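EscN (PDB 2OBL) belongs to the ATPases of bacterial type III secretion systems, built on a P-loop nucleotide-binding domain related to the ATP synthase alpha and beta subunits. Local coordinates at residues G71-K84 / R237-A251. The protein carries 1 engineered substitution. Numbering follows the deposited sequence.
Sequences GQRIGIFAGSGVGK and RSILDGHIVLTRELA
Strand 73-78, which runs into a loop consistent with a Walker A (P-loop) motif, pairs in parallel with strand 242-245. Ile244 bonds through both its own N and its own O: its N donates to Gly75 O at 2.8 Å, and its O accepts from Phe77 N at 2.9 Å. Leu246 N donates to Phe77 O in the next bond, almost straight. At the start of the pairing, Arg73 holds the Asp241 carboxylate side-on. Arg73 NE meets Asp241 OD2 at 2.7 Å in a salt bridge, and NH2 reaches OD1. The Arg73 chain bends at chi2 (83°) and chi3 (47°), which folds the guanidinium back toward this carboxylate. Arg73 N also bonds OD2, from the same face as NE. The strands belong to the central sheet of the P-loop NTPase fold, where strand 214-222 flanks 73-78 on its other edge. The Arg237 guanidinium lies over one face of the Phe77 ring, offset toward the rim, with CZ 4.5 Å from the centroid in a cation-pi contact. Leu240 CD1 comes to the ring edge, 3.8 Å from Phe77 CE2. In the loop, Val82 CG1 packs on Arg248 CA and Ala251 CB. Arg248 NH2 donates to Ser80 O at 2.6 Å. Lys84 NZ makes a salt bridge with Asp167. A water bridges Gly79 N and Leu246 O.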
loop_
_atom_site.group_PDB
_atom_site.type_symbol
_atom_site.label_atom_id
_atom_site.label_comp_id
_atom_site.label_asym_id
_atom_site.label_seq_id
_atom_site.Cartn_x
_atom_site.Cartn_y
_atom_site.Cartn_z
ATOM N N GLY A 71 -6.622 -6.470 -8.026
ATOM C CA GLY A 71 -7.480 -7.071 -7.003
ATOM C C GLY A 71 -6.725 -7.631 -5.800
ATOM O O GLY A 71 -7.316 -8.223 -4.910
ATOM N N GLN A 72 -5.407 -7.450 -5.783
ATOM C CA GLN A 72 -4.577 -7.878 -4.668
ATOM C C GLN A 72 -4.852 -7.037 -3.431
ATOM O O GLN A 72 -5.221 -5.862 -3.548
ATOM C CB GLN A 72 -3.107 -7.714 -5.049
ATOM C CG GLN A 72 -2.142 -8.527 -4.240
ATOM C CD GLN A 72 -0.709 -8.291 -4.653
ATOM O OE1 GLN A 72 -0.432 -7.416 -5.474
ATOM N NE2 GLN A 72 0.219 -9.037 -4.057
ATOM N N ARG A 73 -4.686 -7.660 -2.259
ATOM C CA ARG A 73 -4.569 -6.947 -0.983
ATOM C C ARG A 73 -3.099 -6.905 -0.586
ATOM O O ARG A 73 -2.461 -7.953 -0.437
ATOM C CB ARG A 73 -5.384 -7.627 0.120
ATOM C CG ARG A 73 -6.909 -7.476 -0.027
ATOM C CD ARG A 73 -7.469 -8.497 -0.983
ATOM N NE ARG A 73 -6.934 -9.823 -0.668
ATOM C CZ ARG A 73 -7.459 -10.656 0.227
ATOM N NH1 ARG A 73 -8.576 -10.332 0.876
ATOM N NH2 ARG A 73 -6.880 -11.828 0.453
ATOM N N ILE A 74 -2.560 -5.697 -0.446
ATOM C CA ILE A 74 -1.121 -5.498 -0.253
ATOM C C ILE A 74 -0.893 -4.718 1.021
ATOM O O ILE A 74 -1.591 -3.742 1.271
ATOM C CB ILE A 74 -0.557 -4.645 -1.422
ATOM C CG1 ILE A 74 -0.872 -5.299 -2.773
ATOM C CG2 ILE A 74 0.937 -4.357 -1.230
ATOM C CD1 ILE A 74 -1.111 -4.289 -3.891
ATOM N N GLY A 75 0.068 -5.136 1.837
ATOM C CA GLY A 75 0.402 -4.366 3.033
ATOM C C GLY A 75 1.723 -3.637 2.844
ATOM O O GLY A 75 2.645 -4.169 2.224
ATOM N N ILE A 76 1.827 -2.424 3.374
ATOM C CA ILE A 76 3.120 -1.751 3.449
ATOM C C ILE A 76 3.404 -1.546 4.937
ATOM O O ILE A 76 2.623 -0.895 5.630
ATOM C CB ILE A 76 3.115 -0.382 2.735
ATOM C CG1 ILE A 76 2.865 -0.567 1.227
ATOM C CG2 ILE A 76 4.445 0.366 3.017
ATOM C CD1 ILE A 76 2.767 0.755 0.435
ATOM N N PHE A 77 4.510 -2.128 5.402
ATOM C CA PHE A 77 4.894 -2.130 6.816
ATOM C C PHE A 77 6.047 -1.131 6.973
ATOM O O PHE A 77 7.062 -1.251 6.295
ATOM C CB PHE A 77 5.367 -3.530 7.232
ATOM C CG PHE A 77 4.266 -4.566 7.263
ATOM C CD1 PHE A 77 3.741 -5.006 8.482
ATOM C CD2 PHE A 77 3.740 -5.082 6.083
ATOM C CE1 PHE A 77 2.707 -5.945 8.515
ATOM C CE2 PHE A 77 2.709 -6.026 6.116
ATOM C CZ PHE A 77 2.190 -6.445 7.334
ATOM N N ALA A 78 5.883 -0.143 7.850
ATOM C CA ALA A 78 6.861 0.934 7.972
ATOM C C ALA A 78 6.830 1.608 9.337
ATOM O O ALA A 78 5.767 1.886 9.883
ATOM C CB ALA A 78 6.645 1.971 6.873
ATOM N N GLY A 79 8.007 1.900 9.883
ATOM C CA GLY A 79 8.075 2.727 11.082
ATOM C C GLY A 79 8.119 4.200 10.704
ATOM O O GLY A 79 7.833 4.561 9.557
ATOM N N SER A 80 8.516 5.042 11.662
ATOM C CA SER A 80 8.657 6.476 11.442
ATOM C C SER A 80 9.945 6.820 10.727
ATOM O O SER A 80 10.963 6.151 10.902
ATOM C CB SER A 80 8.638 7.223 12.781
ATOM O OG SER A 80 7.388 7.071 13.407
ATOM N N GLY A 81 9.903 7.893 9.946
ATOM C CA GLY A 81 11.098 8.447 9.344
ATOM C C GLY A 81 11.772 7.519 8.363
ATOM O O GLY A 81 12.994 7.556 8.213
ATOM N N VAL A 82 10.986 6.690 7.683
ATOM C CA VAL A 82 11.549 5.847 6.636
ATOM C C VAL A 82 10.951 6.134 5.255
ATOM O O VAL A 82 11.126 5.349 4.332
ATOM C CB VAL A 82 11.446 4.340 6.964
ATOM C CG1 VAL A 82 12.217 4.019 8.243
ATOM C CG2 VAL A 82 9.990 3.895 7.055
ATOM N N GLY A 83 10.245 7.255 5.124
ATOM C CA GLY A 83 9.786 7.698 3.799
ATOM C C GLY A 83 8.464 7.116 3.347
ATOM O O GLY A 83 8.161 7.112 2.149
ATOM N N LYS A 84 7.670 6.618 4.293
ATOM C CA LYS A 84 6.392 6.014 3.949
ATOM C C LYS A 84 5.515 6.960 3.129
ATOM O O LYS A 84 5.049 6.594 2.070
ATOM C CB LYS A 84 5.647 5.552 5.209
ATOM C CG LYS A 84 4.189 5.152 4.966
ATOM C CD LYS A 84 3.407 5.099 6.283
ATOM C CE LYS A 84 3.286 6.473 6.947
ATOM N NZ LYS A 84 2.163 7.378 6.517
ATOM N N ARG A 237 -0.735 -9.723 8.290
ATOM C CA ARG A 237 0.282 -10.530 7.584
ATOM C C ARG A 237 -0.283 -11.828 7.045
ATOM O O ARG A 237 0.048 -12.267 5.938
ATOM C CB ARG A 237 1.467 -10.850 8.500
ATOM C CG ARG A 237 2.385 -9.681 8.735
ATOM C CD ARG A 237 3.607 -10.185 9.491
ATOM N NE ARG A 237 4.584 -9.129 9.750
ATOM C CZ ARG A 237 5.677 -8.927 9.018
ATOM N NH1 ARG A 237 5.926 -9.682 7.947
ATOM N NH2 ARG A 237 6.516 -7.949 9.347
ATOM N N SER A 238 -1.103 -12.469 7.862
ATOM C CA SER A 238 -1.651 -13.776 7.526
ATOM C C SER A 238 -2.780 -13.727 6.487
ATOM O O SER A 238 -3.152 -14.758 5.928
ATOM C CB SER A 238 -2.102 -14.498 8.808
ATOM O OG SER A 238 -0.971 -14.907 9.573
ATOM N N ILE A 239 -3.308 -12.537 6.219
ATOM C CA ILE A 239 -4.396 -12.382 5.255
ATOM C C ILE A 239 -3.923 -11.858 3.910
ATOM O O ILE A 239 -4.520 -12.182 2.884
ATOM C CB ILE A 239 -5.448 -11.375 5.745
ATOM C CG1 ILE A 239 -6.110 -11.827 7.052
ATOM C CG2 ILE A 239 -6.513 -11.162 4.669
ATOM C CD1 ILE A 239 -6.876 -10.700 7.736
ATOM N N LEU A 240 -2.895 -11.012 3.926
ATOM C CA LEU A 240 -2.454 -10.282 2.722
ATOM C C LEU A 240 -1.976 -11.176 1.580
ATOM O O LEU A 240 -1.529 -12.304 1.810
ATOM C CB LEU A 240 -1.337 -9.305 3.083
ATOM C CG LEU A 240 -1.701 -8.130 3.996
ATOM C CD1 LEU A 240 -0.402 -7.481 4.501
ATOM C CD2 LEU A 240 -2.573 -7.126 3.275
ATOM N N ASP A 241 -2.051 -10.643 0.363
ATOM C CA ASP A 241 -1.546 -11.292 -0.844
ATOM C C ASP A 241 -0.146 -10.795 -1.202
ATOM O O ASP A 241 0.473 -11.301 -2.132
ATOM C CB ASP A 241 -2.449 -10.983 -2.032
ATOM C CG ASP A 241 -3.902 -11.368 -1.796
ATOM O OD1 ASP A 241 -4.137 -12.469 -1.253
ATOM O OD2 ASP A 241 -4.801 -10.575 -2.162
ATOM N N GLY A 242 0.340 -9.790 -0.484
ATOM C CA GLY A 242 1.678 -9.276 -0.739
ATOM C C GLY A 242 2.028 -8.304 0.359
ATOM O O GLY A 242 1.140 -7.740 0.991
ATOM N N HIS A 243 3.314 -8.107 0.593
ATOM C CA HIS A 243 3.721 -7.173 1.615
ATOM C C HIS A 243 5.039 -6.513 1.224
ATOM O O HIS A 243 5.969 -7.164 0.710
ATOM C CB HIS A 243 3.809 -7.865 2.991
ATOM C CG HIS A 243 4.768 -9.007 3.028
ATOM N ND1 HIS A 243 4.460 -10.255 2.529
ATOM C CD2 HIS A 243 6.038 -9.088 3.486
ATOM C CE1 HIS A 243 5.502 -11.052 2.669
ATOM N NE2 HIS A 243 6.471 -10.372 3.251
ATOM N N ILE A 244 5.098 -5.212 1.473
ATOM C CA ILE A 244 6.256 -4.406 1.169
ATOM C C ILE A 244 6.771 -3.889 2.504
ATOM O O ILE A 244 6.028 -3.259 3.256
ATOM C CB ILE A 244 5.855 -3.202 0.310
ATOM C CG1 ILE A 244 5.250 -3.667 -1.017
ATOM C CG2 ILE A 244 7.039 -2.267 0.077
ATOM C CD1 ILE A 244 6.176 -4.557 -1.825
ATOM N N VAL A 245 8.039 -4.119 2.784
ATOM C CA VAL A 245 8.586 -3.742 4.087
ATOM C C VAL A 245 9.635 -2.653 3.941
ATOM O O VAL A 245 10.604 -2.824 3.191
ATOM C CB VAL A 245 9.215 -4.949 4.779
ATOM C CG1 VAL A 245 9.887 -4.524 6.091
ATOM C CG2 VAL A 245 8.153 -6.026 5.007
ATOM N N LEU A 246 9.452 -1.549 4.662
ATOM C CA LEU A 246 10.436 -0.461 4.650
ATOM C C LEU A 246 11.248 -0.547 5.925
ATOM O O LEU A 246 10.702 -0.866 6.980
ATOM C CB LEU A 246 9.738 0.899 4.603
ATOM C CG LEU A 246 8.658 1.071 3.550
ATOM C CD1 LEU A 246 8.213 2.554 3.455
ATOM C CD2 LEU A 246 9.158 0.576 2.203
ATOM N N THR A 247 12.538 -0.235 5.844
ATOM C CA THR A 247 13.407 -0.374 7.004
ATOM C C THR A 247 14.175 0.888 7.327
ATOM O O THR A 247 14.570 1.636 6.430
ATOM C CB THR A 247 14.429 -1.517 6.827
ATOM O OG1 THR A 247 15.310 -1.209 5.732
ATOM C CG2 THR A 247 13.721 -2.847 6.578
ATOM N N ARG A 248 14.387 1.105 8.620
ATOM C CA ARG A 248 15.246 2.192 9.099
ATOM C C ARG A 248 16.655 2.048 8.533
ATOM O O ARG A 248 17.297 3.038 8.180
ATOM C CB ARG A 248 15.267 2.213 10.630
ATOM C CG ARG A 248 16.030 3.386 11.230
ATOM C CD ARG A 248 15.464 3.779 12.592
ATOM N NE ARG A 248 14.158 4.424 12.455
ATOM C CZ ARG A 248 13.008 3.872 12.828
ATOM N NH1 ARG A 248 12.998 2.662 13.375
ATOM N NH2 ARG A 248 11.868 4.531 12.654
ATOM N N GLU A 249 17.130 0.811 8.422
ATOM C CA GLU A 249 18.465 0.553 7.889
ATOM C C GLU A 249 18.685 1.120 6.484
ATOM O O GLU A 249 19.739 1.711 6.203
ATOM C CB GLU A 249 18.785 -0.944 7.941
ATOM C CG GLU A 249 19.055 -1.464 9.355
ATOM C CD GLU A 249 17.803 -1.577 10.235
ATOM O OE1 GLU A 249 16.664 -1.650 9.701
ATOM O OE2 GLU A 249 17.972 -1.595 11.477
ATOM N N LEU A 250 17.706 0.945 5.597
ATOM C CA LEU A 250 17.789 1.555 4.272
ATOM C C LEU A 250 17.570 3.072 4.300
ATOM O O LEU A 250 18.269 3.818 3.605
ATOM C CB LEU A 250 16.825 0.880 3.288
ATOM C CG LEU A 250 17.229 -0.549 2.920
ATOM C CD1 LEU A 250 16.109 -1.256 2.157
ATOM C CD2 LEU A 250 18.548 -0.583 2.134
ATOM N N ALA A 251 16.614 3.536 5.097
ATOM C CA ALA A 251 16.374 4.975 5.194
ATOM C C ALA A 251 17.625 5.747 5.646
ATOM O O ALA A 251 17.865 6.873 5.201
ATOM C CB ALA A 251 15.191 5.270 6.117
HETATM O O HOH W 1 -6.355 -14.173 2.601
HETATM O O HOH W 2 10.416 0.870 9.122
#